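Local coordinates for protein benzoate transport porin BenP (Acinetobacter baumannii AB307-0294, PDB 5DL8) that probably forms an OprD-family beta-barrel pore in the outer membrane, through which small solutes such as benzoate may pass, at residues A[198-203]-A[216-221]; A[226-231]-A[249-254]; A[150-155]-A[170-175]. All coordinates share one frame; numbering follows the deposited sequence.

Contact 1: A[198-203]-A[216-221]; sequences DGLNYI and EYYFGN
Asn201 and Asn221 meet across two antiparallel strands with their side chains running alongside each other and their amide planes turned 35° apart. Asn201 ND2 gives a hydrogen bond to Asn221 OD1 over 3.0 Å; the acceptor lies in the amide plane of Asn201, while the donor is tilted from the carbonyl plane of Asn221. Asparagine suits both places because a short amide can donate and accept at once: Asn201 OD1 is also bonded to Arg171 NH1 and its ND2 is shared with Glu223, while Asn221 ND2 bonds to Asn227 OD1. Beneath them the backbones form a hydrogen-bonded pair, with Asn221 N 2.7 Å from Asn201 O. Ile203 and Phe219 make the next hydrogen-bonded pair on this face; their side chains cross at about a right angle, and Ile203 CG2 lies 4.1 Å from Phe219 CB.

The other face carries Leu200, Tyr202 and Tyr218. With CG trans to its own N (chi1 172°), Tyr218 runs along the strand to lie beside Gly220, where a side chain would collide with the phenol OH. This OH ends 3.6 Å from Tyr202 CB, and Leu200 CD2 meets the same oxygen from the opposite direction at 4.0 Å. Tyr218 CE1 packs 3.8 Å from Tyr202 CB, the two side chains crossing at about a right angle. The Tyr202 ring then leads away from strand 213-222, and its hydroxyl bonds to Glu168 and Asn156. Two strands with side chains alternating between the faces, joined as a beta hairpin, are the repeating element of an outer-membrane porin barrel wall.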
# COMPACT_ATOMS: atom_id res chain seq x y z
N ASP A 198 -18.64 -9.39 5.81
CA ASP A 198 -18.22 -10.79 5.87
C ASP A 198 -17.06 -11.18 4.95
O ASP A 198 -16.36 -12.18 5.19
CB ASP A 198 -19.40 -11.74 5.69
CG ASP A 198 -20.39 -11.68 6.86
OD1 ASP A 198 -20.05 -11.20 7.97
OD2 ASP A 198 -21.52 -12.11 6.69
N GLY A 199 -16.76 -10.40 3.94
CA GLY A 199 -15.59 -10.74 3.15
C GLY A 199 -15.46 -10.02 1.83
O GLY A 199 -16.44 -9.45 1.33
N LEU A 200 -14.24 -10.09 1.29
CA LEU A 200 -13.86 -9.56 0.01
C LEU A 200 -13.64 -10.74 -0.92
O LEU A 200 -12.74 -11.54 -0.69
CB LEU A 200 -12.55 -8.76 0.16
CG LEU A 200 -11.92 -8.30 -1.10
CD1 LEU A 200 -12.87 -7.40 -1.89
CD2 LEU A 200 -10.66 -7.50 -0.84
N ASN A 201 -14.42 -10.80 -2.00
CA ASN A 201 -14.27 -11.82 -3.06
C ASN A 201 -13.73 -11.07 -4.25
O ASN A 201 -14.28 -10.04 -4.66
CB ASN A 201 -15.64 -12.45 -3.42
CG ASN A 201 -16.42 -12.91 -2.18
OD1 ASN A 201 -15.98 -13.79 -1.45
ND2 ASN A 201 -17.58 -12.32 -1.96
N TYR A 202 -12.62 -11.53 -4.77
CA TYR A 202 -11.94 -10.77 -5.84
C TYR A 202 -11.45 -11.63 -7.01
O TYR A 202 -11.23 -12.81 -6.85
CB TYR A 202 -10.77 -9.89 -5.27
CG TYR A 202 -9.53 -10.64 -4.92
CD1 TYR A 202 -8.48 -10.79 -5.85
CD2 TYR A 202 -9.35 -11.16 -3.64
CE1 TYR A 202 -7.34 -11.46 -5.54
CE2 TYR A 202 -8.18 -11.87 -3.36
CZ TYR A 202 -7.19 -12.02 -4.28
OH TYR A 202 -6.02 -12.72 -3.93
N ILE A 203 -11.26 -10.99 -8.16
CA ILE A 203 -10.51 -11.56 -9.34
C ILE A 203 -9.56 -10.49 -9.86
O ILE A 203 -9.92 -9.28 -9.88
CB ILE A 203 -11.42 -12.24 -10.41
CG1 ILE A 203 -10.71 -12.54 -11.76
CG2 ILE A 203 -12.62 -11.41 -10.66
CD1 ILE A 203 -11.32 -13.75 -12.49
N GLU A 216 -4.24 -4.60 -16.68
CA GLU A 216 -4.70 -5.32 -15.48
C GLU A 216 -6.21 -5.06 -15.35
O GLU A 216 -6.66 -3.94 -15.52
CB GLU A 216 -3.81 -4.92 -14.26
CG GLU A 216 -4.37 -5.42 -12.91
CD GLU A 216 -3.46 -5.22 -11.73
OE1 GLU A 216 -2.38 -4.57 -11.86
OE2 GLU A 216 -3.81 -5.67 -10.59
N TYR A 217 -7.00 -6.08 -15.12
CA TYR A 217 -8.35 -5.85 -14.68
C TYR A 217 -8.55 -6.44 -13.32
O TYR A 217 -8.18 -7.60 -13.07
CB TYR A 217 -9.31 -6.57 -15.63
CG TYR A 217 -10.72 -6.59 -15.11
CD1 TYR A 217 -11.49 -5.43 -15.10
CD2 TYR A 217 -11.30 -7.73 -14.62
CE1 TYR A 217 -12.80 -5.41 -14.57
CE2 TYR A 217 -12.63 -7.77 -14.21
CZ TYR A 217 -13.38 -6.59 -14.13
OH TYR A 217 -14.69 -6.56 -13.64
N TYR A 218 -9.23 -5.72 -12.44
CA TYR A 218 -9.54 -6.28 -11.09
C TYR A 218 -10.99 -6.07 -10.78
O TYR A 218 -11.55 -5.00 -11.03
CB TYR A 218 -8.73 -5.48 -10.01
CG TYR A 218 -9.05 -5.76 -8.57
CD1 TYR A 218 -8.42 -6.74 -7.88
CD2 TYR A 218 -9.99 -4.99 -7.90
CE1 TYR A 218 -8.72 -6.97 -6.51
CE2 TYR A 218 -10.33 -5.22 -6.57
CZ TYR A 218 -9.72 -6.24 -5.91
OH TYR A 218 -10.09 -6.38 -4.60
N PHE A 219 -11.56 -7.03 -10.11
CA PHE A 219 -12.91 -6.88 -9.56
C PHE A 219 -12.90 -7.35 -8.12
O PHE A 219 -12.37 -8.43 -7.78
CB PHE A 219 -14.02 -7.60 -10.34
CG PHE A 219 -15.42 -7.52 -9.66
CD1 PHE A 219 -16.14 -6.32 -9.61
CD2 PHE A 219 -15.99 -8.62 -9.05
CE1 PHE A 219 -17.45 -6.24 -8.99
CE2 PHE A 219 -17.28 -8.53 -8.44
CZ PHE A 219 -18.00 -7.33 -8.43
N GLY A 220 -13.45 -6.47 -7.28
CA GLY A 220 -13.57 -6.80 -5.84
C GLY A 220 -14.98 -6.60 -5.29
O GLY A 220 -15.52 -5.50 -5.39
N ASN A 221 -15.52 -7.66 -4.71
CA ASN A 221 -16.88 -7.61 -4.12
C ASN A 221 -16.63 -7.58 -2.62
O ASN A 221 -16.31 -8.59 -1.98
CB ASN A 221 -17.78 -8.80 -4.61
CG ASN A 221 -18.99 -9.06 -3.72
OD1 ASN A 221 -19.19 -10.15 -3.33
ND2 ASN A 221 -19.72 -8.09 -3.38

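Contact 2: A[226-231]-A[249-254]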
# COMPACT_ATOMS: atom_id res chain seq x y z
N TYR A 226 -19.34 -2.31 -0.78
CA TYR A 226 -19.25 -1.79 -2.15
C TYR A 226 -18.50 -2.77 -3.07
O TYR A 226 -17.74 -3.68 -2.64
CB TYR A 226 -18.67 -0.36 -2.17
CG TYR A 226 -17.21 -0.20 -1.64
CD1 TYR A 226 -16.11 -0.36 -2.49
CD2 TYR A 226 -16.95 0.21 -0.32
CE1 TYR A 226 -14.77 -0.24 -2.00
CE2 TYR A 226 -15.69 0.37 0.17
CZ TYR A 226 -14.60 0.12 -0.64
OH TYR A 226 -13.33 0.32 -0.14
N ASN A 227 -18.77 -2.58 -4.33
CA ASN A 227 -18.12 -3.33 -5.43
C ASN A 227 -17.23 -2.45 -6.23
O ASN A 227 -17.53 -1.32 -6.50
CB ASN A 227 -19.23 -3.94 -6.28
CG ASN A 227 -20.05 -4.96 -5.47
OD1 ASN A 227 -19.50 -5.68 -4.62
ND2 ASN A 227 -21.35 -4.96 -5.66
N LYS A 228 -16.06 -2.93 -6.54
CA LYS A 228 -15.05 -2.09 -7.18
C LYS A 228 -14.49 -2.73 -8.44
O LYS A 228 -14.12 -3.90 -8.44
CB LYS A 228 -13.98 -1.80 -6.19
CG LYS A 228 -12.74 -1.05 -6.66
CD LYS A 228 -11.72 -1.26 -5.54
CE LYS A 228 -10.41 -0.45 -5.58
NZ LYS A 228 -10.50 1.00 -5.20
N HIS A 229 -14.48 -1.95 -9.51
CA HIS A 229 -13.77 -2.31 -10.80
C HIS A 229 -12.53 -1.39 -10.99
O HIS A 229 -12.58 -0.17 -10.76
CB HIS A 229 -14.68 -2.18 -12.05
CG HIS A 229 -15.87 -3.05 -12.03
ND1 HIS A 229 -15.99 -4.18 -12.83
CD2 HIS A 229 -17.05 -2.94 -11.37
CE1 HIS A 229 -17.15 -4.77 -12.60
NE2 HIS A 229 -17.82 -4.03 -11.73
N TYR A 230 -11.46 -2.01 -11.47
CA TYR A 230 -10.26 -1.32 -11.83
C TYR A 230 -9.74 -1.84 -13.18
O TYR A 230 -9.63 -3.05 -13.40
CB TYR A 230 -9.21 -1.62 -10.71
CG TYR A 230 -7.77 -1.26 -11.13
CD1 TYR A 230 -7.40 0.04 -11.15
CD2 TYR A 230 -6.86 -2.19 -11.52
CE1 TYR A 230 -6.14 0.47 -11.52
CE2 TYR A 230 -5.54 -1.82 -11.93
CZ TYR A 230 -5.18 -0.46 -11.84
OH TYR A 230 -3.97 0.10 -12.18
N VAL A 231 -9.40 -0.92 -14.06
CA VAL A 231 -8.63 -1.21 -15.29
C VAL A 231 -7.40 -0.34 -15.27
O VAL A 231 -7.45 0.95 -15.17
CB VAL A 231 -9.40 -0.93 -16.60
CG1 VAL A 231 -8.60 -1.41 -17.81
CG2 VAL A 231 -10.62 -1.76 -16.67
N LYS A 249 -5.26 4.77 -15.56
CA LYS A 249 -5.94 4.03 -14.55
C LYS A 249 -7.42 4.43 -14.42
O LYS A 249 -7.75 5.62 -14.33
CB LYS A 249 -5.22 4.27 -13.21
CG LYS A 249 -3.77 3.77 -13.34
CD LYS A 249 -2.88 4.11 -12.19
CE LYS A 249 -1.65 3.28 -12.08
NZ LYS A 249 -1.91 2.02 -11.43
N TYR A 250 -8.31 3.43 -14.32
CA TYR A 250 -9.76 3.67 -14.14
C TYR A 250 -10.29 2.84 -13.00
O TYR A 250 -10.15 1.61 -12.97
CB TYR A 250 -10.56 3.41 -15.40
CG TYR A 250 -12.09 3.52 -15.21
CD1 TYR A 250 -12.71 4.72 -15.24
CD2 TYR A 250 -12.88 2.40 -15.03
CE1 TYR A 250 -14.11 4.84 -15.08
CE2 TYR A 250 -14.23 2.48 -14.93
CZ TYR A 250 -14.84 3.73 -14.92
OH TYR A 250 -16.19 3.86 -14.72
N PHE A 251 -10.83 3.54 -12.04
CA PHE A 251 -11.56 2.91 -10.93
C PHE A 251 -13.09 3.24 -10.97
O PHE A 251 -13.49 4.43 -11.14
CB PHE A 251 -11.03 3.34 -9.51
CG PHE A 251 -9.64 2.90 -9.16
CD1 PHE A 251 -8.57 3.61 -9.56
CD2 PHE A 251 -9.44 1.85 -8.35
CE1 PHE A 251 -7.27 3.21 -9.24
CE2 PHE A 251 -8.19 1.43 -7.98
CZ PHE A 251 -7.08 2.09 -8.42
N ASN A 252 -13.88 2.26 -10.61
CA ASN A 252 -15.33 2.49 -10.42
C ASN A 252 -15.73 1.83 -9.12
O ASN A 252 -15.55 0.65 -9.01
CB ASN A 252 -16.12 1.81 -11.54
CG ASN A 252 -17.61 2.25 -11.65
OD1 ASN A 252 -18.50 1.86 -10.85
ND2 ASN A 252 -17.90 2.99 -12.69
N ALA A 253 -16.33 2.61 -8.23
CA ALA A 253 -16.87 2.16 -6.89
C ALA A 253 -18.41 2.48 -6.71
O ALA A 253 -18.87 3.61 -6.80
CB ALA A 253 -16.08 2.81 -5.76
N LYS A 254 -19.14 1.46 -6.35
CA LYS A 254 -20.54 1.54 -6.17
C LYS A 254 -21.04 0.71 -5.03
O LYS A 254 -20.66 -0.45 -4.90
CB LYS A 254 -21.19 1.03 -7.47
CG LYS A 254 -22.52 1.60 -7.70
CD LYS A 254 -22.36 2.99 -8.32
CE LYS A 254 -23.77 3.67 -8.49
NZ LYS A 254 -24.50 4.12 -7.21
O HOH W 1 -18.55 -0.64 -9.16
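Lys249 and Tyr230 open this part of a beta hairpin in the porin barrel wall, where strand 243-255 runs antiparallel to strand 226-238. A bend at the last torsion of Lys249 (chi4 -82°) turns NZ to the edge of the Tyr230 ring, where it donates to Tyr230 OH at 2.9 Å; the same amine also bonds to Tyr304 O, so the end of this buried lysine gives hydrogen bonds to two oxygens, which a long chain can reach. Tyr250 exchanges backbone bonds with Val231 and sends its hydroxyl along its own strand to receive Asn252 ND2 at 2.8 Å, with Glu265 as a further partner. Phe251 turns to the face of Lys228 and Tyr230. Tyr230 CD1 lies over one face of the phenylalanine ring, 3.4 Å from Phe251 CZ, with the ring planes inclined at 45°. Lys228 NZ comes obliquely to 3.4 Å from Phe251 CD2, although its hydrogen bond goes to Tyr293 OH. The flat apolar ring thus lies between Tyr230 and the CE-NZ end of Lys228. Asn252 pairs with His229 through the backbone, and a water joins Asn252 OD1 to Asn227 O. Ala253, paired with Lys228, is a small residue that touches Pro294. Lys254 closes the register: Asn227 N donates to Lys254 O at 2.9 Å in an almost straight bond of 174°.

Contact 3: A[150-155]-A[170-175]; sequences TSYWGT and GRVEKV
A classic beta bulge, where strand 165-176 of the porin barrel meets a chain that turns a corner, shapes this contact: Glu173 and Lys174 together face the single residue Trp153. Trp153 O accepts from both backbone amides, the shorter bond coming from Glu173 N at 2.9 Å. Lys174 N is the longer donor to Trp153 O, at 3.2 Å. In return, Trp153 N donates to Lys174 O from above that carbonyl's plane. The extra residue is taken up by Glu173, whose backbone (phi -86°, psi -30°) departs from the extended form and moves the register by one.

Past the bulge, Gly154 pairs with Val172 just where the chain turns its corner. Gly154 CA makes a CA-H...O contact of 3.3 Å with Arg171 O, and a CB here would run into that oxygen and Val172 CA, so glycine is the residue that fits. Thr155 and Arg171 then resume a regular hydrogen-bonded pair.

On one face of the strands the packing is apolar. Tyr152 and Val175 lie alongside each other, pointing the same way, and Tyr152 CE1 touches Val175 CG2 at 3.6 Å. With CG trans to the carbonyl carbon (chi1 -63°), the Tyr152 ring is set beside Val175. Tyr152 CB rests 3.8 Å from Val172 CG1. A branched valine presents a compact methyl surface to each part of the tyrosine. Across the other face, Trp153 CB and Lys174 CB are 3.9 Å apart before their longer ends diverge from the opposing strand.

Two residues apart on the same strand, Arg171 and Glu173 form a salt bridge. Arg171 NH1 reaches on to Glu223 and Asn201, so the guanidinium joins several partners at once. Glu173 OE2 sits at the guanidinium's edge, using its anti lone pair to receive Arg171 NE at 3.0 Å.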
# COMPACT_ATOMS: atom_id res chain seq x y z
N THR A 150 0.74 -4.32 7.33
CA THR A 150 -0.61 -4.90 7.08
C THR A 150 -0.47 -6.26 6.39
O THR A 150 0.36 -6.44 5.51
CB THR A 150 -1.43 -3.89 6.24
OG1 THR A 150 -1.35 -2.64 6.93
CG2 THR A 150 -2.96 -4.27 6.00
N SER A 151 -1.21 -7.23 6.86
CA SER A 151 -1.46 -8.47 6.13
C SER A 151 -2.94 -8.84 6.24
O SER A 151 -3.72 -8.09 6.91
CB SER A 151 -0.54 -9.54 6.69
OG SER A 151 -0.90 -9.91 8.02
N TYR A 152 -3.32 -9.99 5.65
CA TYR A 152 -4.73 -10.38 5.39
C TYR A 152 -4.96 -11.88 5.72
O TYR A 152 -4.00 -12.68 5.81
CB TYR A 152 -5.01 -10.12 3.87
CG TYR A 152 -4.88 -8.68 3.52
CD1 TYR A 152 -5.85 -7.80 3.82
CD2 TYR A 152 -3.68 -8.18 3.05
CE1 TYR A 152 -5.70 -6.41 3.54
CE2 TYR A 152 -3.54 -6.84 2.78
CZ TYR A 152 -4.53 -5.97 3.03
OH TYR A 152 -4.28 -4.63 2.74
N TRP A 153 -6.18 -12.29 5.95
CA TRP A 153 -6.38 -13.68 6.19
C TRP A 153 -7.46 -14.17 5.25
O TRP A 153 -8.54 -13.56 5.18
CB TRP A 153 -6.84 -13.87 7.62
CG TRP A 153 -6.96 -15.31 8.15
CD1 TRP A 153 -8.15 -16.08 8.29
CD2 TRP A 153 -5.92 -16.08 8.71
NE1 TRP A 153 -7.84 -17.28 8.89
CE2 TRP A 153 -6.48 -17.31 9.14
CE3 TRP A 153 -4.54 -15.85 8.91
CZ2 TRP A 153 -5.69 -18.31 9.74
CZ3 TRP A 153 -3.78 -16.86 9.52
CH2 TRP A 153 -4.36 -18.06 9.91
N GLY A 154 -7.18 -15.28 4.58
CA GLY A 154 -8.15 -15.87 3.61
C GLY A 154 -7.56 -16.96 2.78
O GLY A 154 -6.60 -17.60 3.18
N THR A 155 -8.19 -17.22 1.62
CA THR A 155 -7.73 -18.18 0.65
C THR A 155 -7.58 -17.53 -0.66
O THR A 155 -8.50 -16.78 -1.05
CB THR A 155 -8.79 -19.23 0.48
OG1 THR A 155 -9.17 -19.64 1.78
CG2 THR A 155 -8.27 -20.39 -0.28
N GLY A 170 -9.63 -14.87 -5.04
CA GLY A 170 -9.51 -15.08 -3.59
C GLY A 170 -10.76 -14.67 -2.82
O GLY A 170 -11.62 -13.96 -3.33
N ARG A 171 -10.88 -15.19 -1.62
CA ARG A 171 -11.79 -14.70 -0.63
C ARG A 171 -10.99 -14.30 0.62
O ARG A 171 -10.41 -15.12 1.26
CB ARG A 171 -12.74 -15.75 -0.22
CG ARG A 171 -13.74 -15.22 0.79
CD ARG A 171 -14.87 -16.21 0.90
NE ARG A 171 -15.62 -15.98 2.11
CZ ARG A 171 -16.63 -15.13 2.23
NH1 ARG A 171 -17.08 -14.35 1.21
NH2 ARG A 171 -17.27 -15.10 3.39
N VAL A 172 -11.05 -13.03 0.96
CA VAL A 172 -10.31 -12.46 2.06
C VAL A 172 -11.31 -12.14 3.21
O VAL A 172 -12.10 -11.24 3.08
CB VAL A 172 -9.54 -11.20 1.62
CG1 VAL A 172 -8.59 -10.75 2.76
CG2 VAL A 172 -8.71 -11.44 0.35
N GLU A 173 -11.24 -12.87 4.29
CA GLU A 173 -12.18 -12.68 5.35
C GLU A 173 -11.81 -11.63 6.34
O GLU A 173 -12.69 -11.05 6.95
CB GLU A 173 -12.47 -14.03 6.02
CG GLU A 173 -13.34 -14.90 5.04
CD GLU A 173 -13.94 -16.25 5.55
OE1 GLU A 173 -13.61 -16.66 6.66
OE2 GLU A 173 -14.78 -16.91 4.80
N LYS A 174 -10.50 -11.40 6.55
CA LYS A 174 -10.01 -10.58 7.60
C LYS A 174 -8.76 -9.82 7.17
O LYS A 174 -8.03 -10.25 6.30
CB LYS A 174 -9.66 -11.43 8.83
CG LYS A 174 -10.67 -12.43 9.43
CD LYS A 174 -11.58 -11.77 10.41
CE LYS A 174 -12.12 -12.72 11.48
NZ LYS A 174 -12.78 -13.89 10.89
N VAL A 175 -8.56 -8.70 7.85
CA VAL A 175 -7.41 -7.82 7.66
C VAL A 175 -6.79 -7.56 9.04
O VAL A 175 -7.51 -7.44 10.06
CB VAL A 175 -7.79 -6.45 6.98
CG1 VAL A 175 -8.90 -5.71 7.73
CG2 VAL A 175 -6.56 -5.53 6.94

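From the N terminus the three contacts follow one another in series, and none nests in or crosses another. Contact 3 comes first, closing a 14-residue excursion when strand 165-176 returns beside residues 150-155. Contact 1 then closes the hairpin of strands 200-210 and 213-222, and contact 2 that of strands 226-238 and 243-255. The seams between them continue the pairing from strand to strand: Leu200 O accepts from Val172 N, tying contact 1 to contact 3, and Tyr218 N donates to Tyr230 O, tying it to contact 2. Contacts 2 and 3 do not touch, their nearest atoms being about 11 Å apart, with contact 1, which touches both, lying between them.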